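Local coordinates for protection of telomeres protein 1 (Schizosaccharomyces pombe, PDB 5USB), which protects the telomeric 3' overhang and regulates telomerase and telomere length, binding single-stranded telomeric DNA in part through this OB-fold domain, at residues S7-H12 with V92-D97; A19-T24 with L33-Y38; F60-I65 with L99-C104; E83-V88 with I118-S123. The protein carries 1 engineered substitution. All blocks are in the same frame, centred on the assembly; numbering follows the deposited sequence.

Contact 1 of 4, residues S7-H12 with V92-D97; sequences SQITPH and VRTKID. With nucleotides of chain B.
With chi1 at 66°, T94 holds OG1 between its backbone N and carbonyl carbon, turned to T10; R93 sends CG anti to its N and bends at chi2 (74°), bringing its guanidinium back to H12. T94 OG1 donates to T10 O at 2.8 Å, in the carbonyl plane and on a lone pair, and is also hydrogen-bonded to Q13 N. H12 N adds a weak bond to T94 O (3.2 Å). The guanidinium lays one face over the H12 backbone, NH2 lying 3.3 Å from H12 CA. P11 CG packs tightly on I96 CD1 at 3.5 Å, while the imidazole and the I96 side chain cross at about a right angle. The strand that holds the loop also carries K95, whose NZ donates to O6 of DG2 of chain B, and leads into D97, whose OD2 takes a nearly straight bond from N3 of DT4 of chain B (2.8 Å). Lysine donating to guanine O6 and carboxylate accepting thymine N3-H are consistent with reading of base edges.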
# COMPACT_ATOMS: atom_id res chain seq x y z
N SER A 7 8.62 6.01 3.02
CA SER A 7 9.03 6.96 4.04
C SER A 7 9.02 8.40 3.55
O SER A 7 9.02 9.32 4.38
CB SER A 7 10.42 6.60 4.52
OG SER A 7 11.32 6.73 3.44
N GLN A 8 9.02 8.60 2.24
CA GLN A 8 9.09 9.93 1.63
C GLN A 8 7.73 10.48 1.25
O GLN A 8 7.64 11.67 0.90
CB GLN A 8 9.99 9.88 0.39
CG GLN A 8 11.41 9.44 0.69
CD GLN A 8 12.22 9.16 -0.56
OE1 GLN A 8 11.73 8.63 -1.58
NE2 GLN A 8 13.51 9.53 -0.50
N ILE A 9 6.67 9.68 1.29
CA ILE A 9 5.40 10.22 0.84
C ILE A 9 4.78 11.07 1.93
O ILE A 9 4.99 10.90 3.13
CB ILE A 9 4.45 9.11 0.35
CG1 ILE A 9 4.01 8.19 1.46
CG2 ILE A 9 5.09 8.33 -0.77
CD1 ILE A 9 2.88 7.31 1.03
N THR A 10 4.02 12.06 1.51
CA THR A 10 3.38 13.00 2.41
C THR A 10 1.92 13.08 2.04
O THR A 10 1.50 12.59 0.99
CB THR A 10 4.03 14.39 2.30
OG1 THR A 10 3.91 14.84 0.95
CG2 THR A 10 5.51 14.33 2.71
N PRO A 11 1.11 13.70 2.88
CA PRO A 11 -0.32 13.75 2.61
C PRO A 11 -0.64 14.66 1.44
O PRO A 11 0.07 15.63 1.18
CB PRO A 11 -0.90 14.30 3.91
CG PRO A 11 0.18 14.08 4.91
CD PRO A 11 1.43 14.26 4.20
N HIS A 12 -1.71 14.32 0.73
CA HIS A 12 -2.29 15.19 -0.29
C HIS A 12 -1.32 15.43 -1.44
O HIS A 12 -1.13 16.55 -1.92
CB HIS A 12 -2.76 16.48 0.36
CG HIS A 12 -3.68 16.23 1.52
ND1 HIS A 12 -3.41 16.68 2.79
CD2 HIS A 12 -4.85 15.55 1.60
CE1 HIS A 12 -4.39 16.30 3.60
NE2 HIS A 12 -5.27 15.62 2.89
N VAL A 92 -1.00 7.47 -7.53
CA VAL A 92 -2.06 7.35 -6.56
C VAL A 92 -2.01 8.53 -5.61
O VAL A 92 -0.99 9.21 -5.46
CB VAL A 92 -1.98 6.00 -5.83
CG1 VAL A 92 -2.19 4.87 -6.80
CG2 VAL A 92 -0.65 5.85 -5.11
N ARG A 93 -3.16 8.81 -5.05
CA ARG A 93 -3.41 9.95 -4.21
C ARG A 93 -3.32 9.57 -2.74
O ARG A 93 -3.72 8.46 -2.36
CB ARG A 93 -4.80 10.46 -4.54
CG ARG A 93 -5.16 11.71 -3.94
CD ARG A 93 -4.46 12.86 -4.58
NE ARG A 93 -4.65 13.95 -3.67
CZ ARG A 93 -4.06 15.13 -3.72
NH1 ARG A 93 -3.18 15.46 -4.68
NH2 ARG A 93 -4.37 15.97 -2.75
N THR A 94 -2.75 10.44 -1.93
CA THR A 94 -2.74 10.21 -0.50
C THR A 94 -3.64 11.22 0.22
O THR A 94 -3.93 12.31 -0.28
CB THR A 94 -1.33 10.33 0.06
OG1 THR A 94 -0.91 11.69 -0.08
CG2 THR A 94 -0.39 9.45 -0.68
N LYS A 95 -4.09 10.83 1.40
CA LYS A 95 -4.90 11.70 2.23
C LYS A 95 -4.63 11.33 3.68
O LYS A 95 -3.85 10.42 3.99
CB LYS A 95 -6.39 11.59 1.90
CG LYS A 95 -6.98 10.21 2.11
CD LYS A 95 -8.47 10.18 1.85
CE LYS A 95 -9.25 10.77 3.00
NZ LYS A 95 -10.56 10.11 3.11
N ILE A 96 -5.29 12.07 4.56
CA ILE A 96 -5.24 11.84 5.99
C ILE A 96 -6.64 11.46 6.43
O ILE A 96 -7.62 12.07 5.97
CB ILE A 96 -4.77 13.11 6.74
CG1 ILE A 96 -3.36 13.47 6.30
CG2 ILE A 96 -4.86 12.89 8.21
CD1 ILE A 96 -2.31 12.48 6.77
N ASP A 97 -6.75 10.44 7.29
CA ASP A 97 -8.06 10.00 7.71
C ASP A 97 -8.51 10.82 8.92
O ASP A 97 -7.86 11.78 9.34
CB ASP A 97 -8.10 8.49 7.97
CG ASP A 97 -7.31 8.03 9.19
OD1 ASP A 97 -6.95 8.84 10.05
OD2 ASP A 97 -7.05 6.79 9.31
P DT B 4 -14.90 1.90 13.04
OP1 DT B 4 -15.42 0.73 13.75
OP2 DT B 4 -15.19 3.22 13.55
O5' DT B 4 -13.33 1.68 13.01
C5' DT B 4 -12.77 0.62 12.26
C4' DT B 4 -11.26 0.67 12.29
O4' DT B 4 -10.80 1.80 11.51
C3' DT B 4 -10.64 0.85 13.68
O3' DT B 4 -9.38 0.17 13.71
C2' DT B 4 -10.38 2.34 13.73
C1' DT B 4 -9.95 2.61 12.30
N1 DT B 4 -10.10 4.00 11.84
C2 DT B 4 -9.06 4.57 11.15
O2 DT B 4 -8.06 3.97 10.83
N3 DT B 4 -9.29 5.86 10.75
C4 DT B 4 -10.40 6.63 11.01
O4 DT B 4 -10.46 7.78 10.59
C5 DT B 4 -11.45 5.97 11.75
C7 DT B 4 -12.70 6.73 12.06
C6 DT B 4 -11.24 4.71 12.14
P DG B 2 -19.69 7.62 3.05
OP1 DG B 2 -21.13 7.30 3.12
OP2 DG B 2 -19.18 8.90 3.55
O5' DG B 2 -18.91 6.45 3.79
C5' DG B 2 -19.21 5.09 3.50
C4' DG B 2 -18.11 4.22 4.07
O4' DG B 2 -16.98 4.15 3.19
C3' DG B 2 -17.53 4.73 5.38
O3' DG B 2 -18.42 4.31 6.39
C2' DG B 2 -16.19 4.01 5.41
C1' DG B 2 -15.78 3.98 3.96
N9 DG B 2 -14.86 5.04 3.56
C8 DG B 2 -15.20 6.17 2.88
N7 DG B 2 -14.19 6.96 2.64
C5 DG B 2 -13.12 6.32 3.25
C6 DG B 2 -11.76 6.71 3.34
O6 DG B 2 -11.22 7.70 2.87
N1 DG B 2 -11.01 5.78 4.06
C2 DG B 2 -11.51 4.62 4.59
N2 DG B 2 -10.63 3.84 5.23
N3 DG B 2 -12.78 4.25 4.52
C4 DG B 2 -13.52 5.14 3.83

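Contact 2 of 4, residues A19-T24 with L33-Y38; sequences AQVIKT and LYVTDY. With nucleotides of chain B.
A classic beta bulge interrupts the antiparallel hairpin of strands 14-26 and 31-36 where I22 and K23 face Y34. Y34 O accepts from I22 N at 2.8 Å, nearly along the C=O axis, and weakly from K23 N, while Y34 N returns a bond to K23 O. Beyond the bulge Q20 and T36 form a hydrogen-bonded pair. These are the first two strands of the OB barrel; V21 and V35 meet on its buried side, and K23 and Y34 point from the other toward DNA. K23 runs alongside the tyrosine, CD 3.7 Å from Y34 CD1, its chain extended until a turn at chi4 (72°) delivers NZ to N7 of DG7 of chain B at 2.8 Å. With a methionine in its place, guanine N7 would probably be left without this charged donor. T36 OG1 accepts from Y38 N in an ST turn (2.9 Å) and also bonds F63 O. A water joins Y38 OH to Q20 OE1, and that OE1 lies at the Y38 ring edge, while Q20 NE2 is hydrogen-bonded to G84 O.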
# COMPACT_ATOMS: atom_id res chain seq x y z
N ALA A 19 5.84 -1.83 -3.58
CA ALA A 19 5.57 -2.28 -2.22
C ALA A 19 5.19 -3.75 -2.23
O ALA A 19 4.84 -4.33 -3.27
CB ALA A 19 4.45 -1.47 -1.60
N GLN A 20 5.28 -4.36 -1.05
CA GLN A 20 4.80 -5.71 -0.83
C GLN A 20 3.48 -5.68 -0.07
O GLN A 20 3.31 -4.89 0.86
CB GLN A 20 5.83 -6.53 -0.05
CG GLN A 20 5.44 -8.00 -0.05
CD GLN A 20 6.49 -8.92 0.50
OE1 GLN A 20 7.28 -8.54 1.36
NE2 GLN A 20 6.45 -10.18 0.06
N VAL A 21 2.55 -6.51 -0.51
CA VAL A 21 1.22 -6.58 0.09
C VAL A 21 1.30 -7.45 1.34
O VAL A 21 1.65 -8.64 1.27
CB VAL A 21 0.18 -7.13 -0.89
CG1 VAL A 21 -1.17 -7.25 -0.21
CG2 VAL A 21 0.09 -6.26 -2.09
N ILE A 22 0.90 -6.88 2.46
CA ILE A 22 0.88 -7.59 3.73
C ILE A 22 -0.48 -8.18 4.03
O ILE A 22 -0.58 -9.31 4.50
CB ILE A 22 1.33 -6.65 4.88
CG1 ILE A 22 2.73 -6.10 4.67
CG2 ILE A 22 1.23 -7.41 6.19
CD1 ILE A 22 3.79 -7.18 4.51
N LYS A 23 -1.53 -7.42 3.74
CA LYS A 23 -2.89 -7.80 4.08
C LYS A 23 -3.84 -7.30 3.01
O LYS A 23 -3.67 -6.21 2.48
CB LYS A 23 -3.27 -7.19 5.44
CG LYS A 23 -4.68 -7.50 5.90
CD LYS A 23 -4.91 -6.88 7.25
CE LYS A 23 -6.37 -6.96 7.65
NZ LYS A 23 -6.76 -8.32 8.00
N THR A 24 -4.85 -8.12 2.72
CA THR A 24 -5.96 -7.71 1.88
C THR A 24 -7.26 -7.91 2.62
O THR A 24 -7.37 -8.80 3.47
CB THR A 24 -6.02 -8.51 0.56
OG1 THR A 24 -6.23 -9.89 0.80
CG2 THR A 24 -4.73 -8.37 -0.21
N LEU A 33 -6.03 -2.82 0.68
CA LEU A 33 -4.70 -3.40 0.73
C LEU A 33 -3.91 -2.70 1.83
O LEU A 33 -4.10 -1.52 2.07
CB LEU A 33 -3.90 -3.17 -0.61
CG LEU A 33 -4.45 -3.69 -1.91
CD1 LEU A 33 -3.62 -3.07 -3.07
CD2 LEU A 33 -4.44 -5.23 -1.93
N TYR A 34 -3.05 -3.44 2.50
CA TYR A 34 -2.07 -2.88 3.42
C TYR A 34 -0.72 -3.25 2.85
O TYR A 34 -0.47 -4.44 2.63
CB TYR A 34 -2.22 -3.44 4.83
CG TYR A 34 -3.57 -3.14 5.46
CD1 TYR A 34 -4.70 -3.84 5.10
CD2 TYR A 34 -3.70 -2.11 6.37
CE1 TYR A 34 -5.92 -3.54 5.66
CE2 TYR A 34 -4.94 -1.79 6.92
CZ TYR A 34 -6.03 -2.50 6.54
OH TYR A 34 -7.26 -2.19 7.09
N VAL A 35 0.10 -2.24 2.53
CA VAL A 35 1.36 -2.48 1.85
C VAL A 35 2.51 -1.81 2.57
O VAL A 35 2.33 -0.89 3.36
CB VAL A 35 1.29 -2.02 0.39
CG1 VAL A 35 0.06 -2.60 -0.26
CG2 VAL A 35 1.30 -0.52 0.28
N THR A 36 3.72 -2.32 2.31
CA THR A 36 4.93 -1.84 2.94
C THR A 36 6.10 -1.92 1.97
O THR A 36 6.12 -2.80 1.09
CB THR A 36 5.28 -2.67 4.19
OG1 THR A 36 6.39 -2.10 4.88
CG2 THR A 36 5.67 -4.07 3.83
N ASP A 37 7.09 -1.02 2.16
CA ASP A 37 8.39 -1.26 1.54
C ASP A 37 9.48 -1.35 2.60
O ASP A 37 10.68 -1.24 2.28
CB ASP A 37 8.71 -0.20 0.47
CG ASP A 37 8.89 1.18 1.01
OD1 ASP A 37 8.85 1.36 2.25
OD2 ASP A 37 9.14 2.11 0.18
N TYR A 38 9.06 -1.56 3.84
CA TYR A 38 9.94 -1.69 5.01
C TYR A 38 10.72 -0.40 5.27
O TYR A 38 11.86 -0.43 5.74
CB TYR A 38 10.85 -2.92 4.85
CG TYR A 38 10.03 -4.17 4.99
CD1 TYR A 38 9.69 -4.62 6.26
CD2 TYR A 38 9.55 -4.86 3.88
CE1 TYR A 38 8.92 -5.73 6.43
CE2 TYR A 38 8.75 -6.00 4.05
CZ TYR A 38 8.45 -6.40 5.35
OH TYR A 38 7.69 -7.51 5.61
P DG B 7 -9.59 -10.73 15.24
OP1 DG B 7 -10.32 -10.91 16.51
OP2 DG B 7 -8.47 -11.56 14.92
O5' DG B 7 -10.60 -10.89 14.01
C5' DG B 7 -11.96 -10.53 14.15
C4' DG B 7 -12.65 -10.58 12.82
O4' DG B 7 -12.24 -9.44 12.04
C3' DG B 7 -12.33 -11.81 11.96
O3' DG B 7 -13.55 -12.35 11.48
C2' DG B 7 -11.68 -11.24 10.73
C1' DG B 7 -12.18 -9.83 10.70
N9 DG B 7 -11.28 -8.94 10.00
C8 DG B 7 -9.95 -9.16 9.71
N7 DG B 7 -9.41 -8.20 9.01
C5 DG B 7 -10.44 -7.30 8.82
C6 DG B 7 -10.46 -6.07 8.11
O6 DG B 7 -9.53 -5.51 7.53
N1 DG B 7 -11.71 -5.47 8.16
C2 DG B 7 -12.81 -6.00 8.79
N2 DG B 7 -13.93 -5.28 8.71
N3 DG B 7 -12.81 -7.15 9.44
C4 DG B 7 -11.60 -7.74 9.41
O HOH W 1 6.73 -9.21 3.68

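Contact 3 of 4, residues F60-I65 with L99-C104; sequences FGRFSI and LGYLEC. With nucleotides of chain B.
The Y101 ring meets R62 at its edge: NH1 lies in the ring plane, 4.0 Å from Y101 CE1, with the guanidinium turned 37° from the ring and the two side chains crossing at about a right angle. R62 NH1 is hydrogen-bonded to F44 O, and the tyrosine forms an edge-to-face pair with F45. N6 of DA5 of chain B approaches the same ring obliquely, 3.8 Å from Y101 CD2. L99 sets CD1 over one face of the thymine of DT4 of chain B, 3.6 Å from C5. Deeper in the fold, I65, its CG1 anti to the backbone N (chi1 -171°), drives CD1 against the strand, 3.9 Å from E103 C and 4.2 Å from C104 CB. E103 points the other way and extends to DG2 of chain B, where OE1 accepts from N1 at 3.2 Å and, weakly, from N2; OE2 has a long, weak ion pair with K95. A glutamine here would probably weaken the grip on the guanine N-H edge and remove the negative charge facing K95. I65 begins strand 65-69, which runs parallel to strand 102-106, third with fifth in OB-fold order (86-90 and 92-96 counting together as the fourth), the pairing that closes the barrel.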
# COMPACT_ATOMS: atom_id res chain seq x y z
N PHE A 60 5.82 -4.27 12.49
CA PHE A 60 5.17 -3.54 13.57
C PHE A 60 5.64 -2.09 13.59
O PHE A 60 6.67 -1.74 13.00
CB PHE A 60 5.43 -4.24 14.92
CG PHE A 60 4.83 -5.62 14.95
CD1 PHE A 60 3.47 -5.77 14.98
CD2 PHE A 60 5.62 -6.75 14.84
CE1 PHE A 60 2.87 -7.03 14.96
CE2 PHE A 60 5.03 -8.01 14.83
CZ PHE A 60 3.65 -8.12 14.87
N GLY A 61 4.85 -1.23 14.25
CA GLY A 61 5.12 0.19 14.18
C GLY A 61 4.62 0.76 12.87
O GLY A 61 3.76 0.17 12.23
N ARG A 62 5.14 1.95 12.52
CA ARG A 62 4.61 2.79 11.44
C ARG A 62 5.28 2.47 10.10
O ARG A 62 5.95 3.31 9.51
CB ARG A 62 4.77 4.27 11.78
CG ARG A 62 4.20 4.68 13.11
CD ARG A 62 4.24 6.18 13.21
NE ARG A 62 3.86 6.78 14.49
CZ ARG A 62 2.70 7.37 14.73
NH1 ARG A 62 1.73 7.36 13.81
NH2 ARG A 62 2.50 7.98 15.91
N PHE A 63 5.05 1.25 9.62
CA PHE A 63 5.74 0.73 8.45
C PHE A 63 4.83 0.32 7.30
O PHE A 63 5.34 -0.11 6.26
CB PHE A 63 6.62 -0.49 8.83
CG PHE A 63 7.95 -0.11 9.44
CD1 PHE A 63 8.07 0.20 10.80
CD2 PHE A 63 9.09 -0.07 8.66
CE1 PHE A 63 9.29 0.56 11.31
CE2 PHE A 63 10.30 0.27 9.19
CZ PHE A 63 10.39 0.59 10.49
N SER A 64 3.51 0.42 7.43
CA SER A 64 2.59 0.01 6.37
C SER A 64 1.53 1.08 6.16
O SER A 64 1.16 1.82 7.08
CB SER A 64 1.92 -1.33 6.72
OG SER A 64 2.92 -2.28 6.97
N ILE A 65 1.00 1.15 4.94
CA ILE A 65 -0.05 2.10 4.58
C ILE A 65 -1.26 1.35 4.04
O ILE A 65 -1.12 0.36 3.32
CB ILE A 65 0.44 3.15 3.56
CG1 ILE A 65 -0.62 4.24 3.41
CG2 ILE A 65 0.80 2.53 2.19
CD1 ILE A 65 -0.15 5.46 2.66
N LEU A 99 -8.55 10.33 11.92
CA LEU A 99 -7.71 10.22 13.09
C LEU A 99 -6.29 10.67 12.84
O LEU A 99 -5.45 10.53 13.73
CB LEU A 99 -7.71 8.78 13.60
CG LEU A 99 -9.10 8.19 13.90
CD1 LEU A 99 -8.99 6.75 14.33
CD2 LEU A 99 -9.79 9.02 14.98
N GLY A 100 -5.99 11.19 11.64
CA GLY A 100 -4.70 11.76 11.36
C GLY A 100 -3.69 10.86 10.68
O GLY A 100 -2.55 11.29 10.50
N TYR A 101 -4.08 9.65 10.28
CA TYR A 101 -3.14 8.72 9.66
C TYR A 101 -3.18 8.84 8.14
O TYR A 101 -4.23 9.09 7.54
CB TYR A 101 -3.47 7.28 10.07
CG TYR A 101 -3.44 7.08 11.55
CD1 TYR A 101 -2.23 7.03 12.23
CD2 TYR A 101 -4.61 6.98 12.28
CE1 TYR A 101 -2.20 6.87 13.64
CE2 TYR A 101 -4.58 6.83 13.65
CZ TYR A 101 -3.39 6.77 14.31
OH TYR A 101 -3.38 6.61 15.68
N LEU A 102 -2.02 8.67 7.53
CA LEU A 102 -1.89 8.63 6.08
C LEU A 102 -2.61 7.41 5.53
O LEU A 102 -2.60 6.33 6.13
CB LEU A 102 -0.42 8.56 5.70
CG LEU A 102 0.26 9.75 5.07
CD1 LEU A 102 1.69 9.38 4.67
CD2 LEU A 102 -0.51 10.24 3.88
N GLU A 103 -3.26 7.60 4.39
CA GLU A 103 -3.80 6.48 3.65
C GLU A 103 -3.74 6.82 2.17
O GLU A 103 -3.54 7.97 1.77
CB GLU A 103 -5.24 6.14 4.10
CG GLU A 103 -6.20 7.30 4.03
CD GLU A 103 -7.62 6.94 4.44
OE1 GLU A 103 -7.90 5.76 4.72
OE2 GLU A 103 -8.46 7.87 4.48
N CYS A 104 -3.84 5.78 1.35
CA CYS A 104 -3.84 5.89 -0.09
C CYS A 104 -5.21 5.53 -0.63
O CYS A 104 -5.85 4.58 -0.17
CB CYS A 104 -2.75 4.98 -0.65
SG CYS A 104 -2.66 4.80 -2.41
P DT B 4 -14.90 1.90 13.04
OP1 DT B 4 -15.42 0.73 13.75
OP2 DT B 4 -15.19 3.22 13.55
O5' DT B 4 -13.33 1.68 13.01
C5' DT B 4 -12.77 0.62 12.26
C4' DT B 4 -11.26 0.67 12.29
O4' DT B 4 -10.80 1.80 11.51
C3' DT B 4 -10.64 0.85 13.68
O3' DT B 4 -9.38 0.17 13.71
C2' DT B 4 -10.38 2.34 13.73
C1' DT B 4 -9.95 2.61 12.30
N1 DT B 4 -10.10 4.00 11.84
C2 DT B 4 -9.06 4.57 11.15
O2 DT B 4 -8.06 3.97 10.83
N3 DT B 4 -9.29 5.86 10.75
C4 DT B 4 -10.40 6.63 11.01
O4 DT B 4 -10.46 7.78 10.59
C5 DT B 4 -11.45 5.97 11.75
C7 DT B 4 -12.70 6.73 12.06
C6 DT B 4 -11.24 4.71 12.14
P DG B 2 -19.69 7.62 3.05
OP1 DG B 2 -21.13 7.30 3.12
OP2 DG B 2 -19.18 8.90 3.55
O5' DG B 2 -18.91 6.45 3.79
C5' DG B 2 -19.21 5.09 3.50
C4' DG B 2 -18.11 4.22 4.07
O4' DG B 2 -16.98 4.15 3.19
C3' DG B 2 -17.53 4.73 5.38
O3' DG B 2 -18.42 4.31 6.39
C2' DG B 2 -16.19 4.01 5.41
C1' DG B 2 -15.78 3.98 3.96
N9 DG B 2 -14.86 5.04 3.56
C8 DG B 2 -15.20 6.17 2.88
N7 DG B 2 -14.19 6.96 2.64
C5 DG B 2 -13.12 6.32 3.25
C6 DG B 2 -11.76 6.71 3.34
O6 DG B 2 -11.22 7.70 2.87
N1 DG B 2 -11.01 5.78 4.06
C2 DG B 2 -11.51 4.62 4.59
N2 DG B 2 -10.63 3.84 5.23
N3 DG B 2 -12.78 4.25 4.52
C4 DG B 2 -13.52 5.14 3.83
P DA B 5 -8.81 -0.45 15.04
OP1 DA B 5 -9.82 -1.30 15.63
OP2 DA B 5 -8.16 0.59 15.80
O5' DA B 5 -7.67 -1.40 14.49
C5' DA B 5 -8.01 -2.55 13.74
C4' DA B 5 -6.77 -3.04 13.03
O4' DA B 5 -6.43 -2.10 12.00
C3' DA B 5 -5.54 -3.14 13.92
O3' DA B 5 -4.73 -4.25 13.53
C2' DA B 5 -4.86 -1.80 13.71
C1' DA B 5 -5.19 -1.49 12.27
N9 DA B 5 -5.34 -0.07 11.97
C8 DA B 5 -6.08 0.85 12.66
N7 DA B 5 -6.08 2.04 12.13
C5 DA B 5 -5.34 1.88 10.97
C6 DA B 5 -4.97 2.78 9.95
N6 DA B 5 -5.34 4.05 9.93
N1 DA B 5 -4.20 2.31 8.95
C2 DA B 5 -3.83 1.03 8.98
N3 DA B 5 -4.12 0.09 9.87
C4 DA B 5 -4.88 0.59 10.85

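Contact 4 of 4, residues E83-V88 with I118-S123; sequences EGDYVV and IEKVDS
K120 leaves its strand with CB and CG beside Y86, CG lying 3.7 Å from Y86 O, and then heads for D85. CD comes to 3.7 Å from D85 OD2; beyond it a bend at chi3 (-77°) turns the chain end, setting NZ 2.8 Å from D85 OD2 in a salt bridge, although as a hydrogen bond it is weak. The ammonium has further partners in Y80, bonding its carbonyl O and making a cation-pi contact with its ring, while D85 OD2 also accepts from K82 N, so both charges are shared with the loop preceding the strand. The backbones beneath pair strand 86-90 antiparallel with strand 117-121, the latter an addition alongside the OB barrel. V88 and E119 form a hydrogen-bonded pair, V88 N reaching E119 O at 3.0 Å and E119 N returning to V88 O at 3.1 Å. V121 N points almost straight at Y86 O (2.9 Å) but stands well above the carbonyl plane, off the lone pairs. Here a water takes over the return bond, accepting from Y86 N and donating to V121 O. On the side of Y86 and V88, V121 CG2 rests 3.7 Å from V88 CG1, the two valines crossing at about a right angle. V87, on the buried side, reaches I118 CD1 with CG1, and S123 CB lies obliquely by the Y86 ring, 3.9 Å from CE2.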
# COMPACT_ATOMS: atom_id res chain seq x y z
N GLU A 83 -2.08 -11.41 -0.65
CA GLU A 83 -1.06 -11.22 0.37
C GLU A 83 0.26 -11.87 -0.07
O GLU A 83 0.27 -13.02 -0.54
CB GLU A 83 -1.56 -11.82 1.69
CG GLU A 83 -2.75 -11.04 2.19
CD GLU A 83 -3.36 -11.49 3.50
OE1 GLU A 83 -4.29 -10.79 3.99
OE2 GLU A 83 -2.91 -12.53 4.05
N GLY A 84 1.34 -11.13 0.10
CA GLY A 84 2.67 -11.56 -0.30
C GLY A 84 3.07 -11.12 -1.69
O GLY A 84 4.28 -11.09 -2.01
N ASP A 85 2.10 -10.73 -2.51
CA ASP A 85 2.42 -10.19 -3.82
C ASP A 85 3.17 -8.85 -3.71
O ASP A 85 3.07 -8.11 -2.73
CB ASP A 85 1.15 -9.96 -4.64
CG ASP A 85 0.52 -11.21 -5.16
OD1 ASP A 85 1.12 -12.31 -5.09
OD2 ASP A 85 -0.62 -11.08 -5.66
N TYR A 86 3.93 -8.55 -4.77
CA TYR A 86 4.52 -7.24 -4.93
C TYR A 86 3.69 -6.44 -5.92
O TYR A 86 3.12 -7.00 -6.86
CB TYR A 86 5.96 -7.35 -5.43
CG TYR A 86 6.85 -8.08 -4.47
CD1 TYR A 86 7.51 -7.41 -3.48
CD2 TYR A 86 7.02 -9.45 -4.56
CE1 TYR A 86 8.33 -8.06 -2.58
CE2 TYR A 86 7.81 -10.12 -3.66
CZ TYR A 86 8.48 -9.41 -2.69
OH TYR A 86 9.30 -10.09 -1.78
N VAL A 87 3.54 -5.16 -5.64
CA VAL A 87 2.74 -4.27 -6.47
C VAL A 87 3.55 -3.01 -6.79
O VAL A 87 4.45 -2.61 -6.06
CB VAL A 87 1.38 -3.90 -5.84
CG1 VAL A 87 0.47 -5.13 -5.67
CG2 VAL A 87 1.54 -3.23 -4.51
N VAL A 88 3.19 -2.40 -7.92
CA VAL A 88 3.65 -1.06 -8.28
C VAL A 88 2.40 -0.20 -8.42
O VAL A 88 1.48 -0.54 -9.17
CB VAL A 88 4.52 -1.04 -9.55
CG1 VAL A 88 3.83 -1.65 -10.75
CG2 VAL A 88 5.02 0.40 -9.77
N ILE A 118 -2.44 0.26 -10.63
CA ILE A 118 -1.83 -0.66 -9.72
C ILE A 118 -1.70 -1.95 -10.48
O ILE A 118 -2.62 -2.37 -11.11
CB ILE A 118 -2.61 -0.90 -8.43
CG1 ILE A 118 -2.02 -2.10 -7.71
CG2 ILE A 118 -4.05 -1.12 -8.71
CD1 ILE A 118 -2.53 -2.23 -6.30
N GLU A 119 -0.52 -2.52 -10.46
CA GLU A 119 -0.29 -3.75 -11.12
C GLU A 119 0.63 -4.64 -10.27
O GLU A 119 1.38 -4.19 -9.47
CB GLU A 119 0.30 -3.57 -12.52
CG GLU A 119 -0.60 -2.86 -13.53
CD GLU A 119 -1.77 -3.70 -14.08
OE1 GLU A 119 -1.99 -4.76 -13.58
OE2 GLU A 119 -2.46 -3.27 -15.04
N LYS A 120 0.52 -5.93 -10.49
CA LYS A 120 1.36 -6.87 -9.82
C LYS A 120 2.76 -6.83 -10.46
O LYS A 120 2.87 -6.69 -11.63
CB LYS A 120 0.70 -8.25 -9.95
CG LYS A 120 1.17 -9.35 -9.03
CD LYS A 120 0.35 -10.62 -9.19
CE LYS A 120 -1.01 -10.59 -8.52
NZ LYS A 120 -1.53 -11.95 -8.19
N VAL A 121 3.80 -6.96 -9.65
CA VAL A 121 5.16 -6.99 -10.10
C VAL A 121 5.67 -8.42 -9.92
O VAL A 121 5.52 -8.97 -8.88
CB VAL A 121 6.06 -6.04 -9.30
CG1 VAL A 121 7.49 -6.10 -9.78
CG2 VAL A 121 5.60 -4.63 -9.43
N ASP A 122 6.27 -9.01 -10.93
CA ASP A 122 6.79 -10.34 -10.81
C ASP A 122 7.83 -10.34 -9.75
O ASP A 122 8.67 -9.52 -9.76
CB ASP A 122 7.41 -10.76 -12.14
CG ASP A 122 8.32 -11.94 -12.03
OD1 ASP A 122 7.96 -12.97 -11.43
OD2 ASP A 122 9.39 -11.84 -12.61
N SER A 123 7.81 -11.32 -8.87
CA SER A 123 8.75 -11.32 -7.76
C SER A 123 10.24 -11.26 -8.05
O SER A 123 10.97 -11.00 -7.16
CB SER A 123 8.45 -12.42 -6.75
OG SER A 123 8.40 -13.72 -7.31
O HOH W 2 4.06 -10.39 -6.96

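All four contacts hang on one curled sheet. Contact 2 is the most central, about 5 Å from the chain centre, and like contact 3 it is buried; contacts 1 and 4 are partly exposed. Contacts 1 and 3 lie on the neighbouring strands 92-96 and 102-106, beside the DNA, whereas contacts 2 and 4 are joined by backbone bonds between V21 and residues 84 and 85. The latter two are antiparallel strand pairings, one broken by a bulge, the other completed at its end by a water; contact 1 ties a loop to a strand by a side-chain hydroxyl, and contact 3 packs without cross-segment hydrogen bonds. Nucleotides meet contacts 1 to 3; contact 4 spends its charges within the protein.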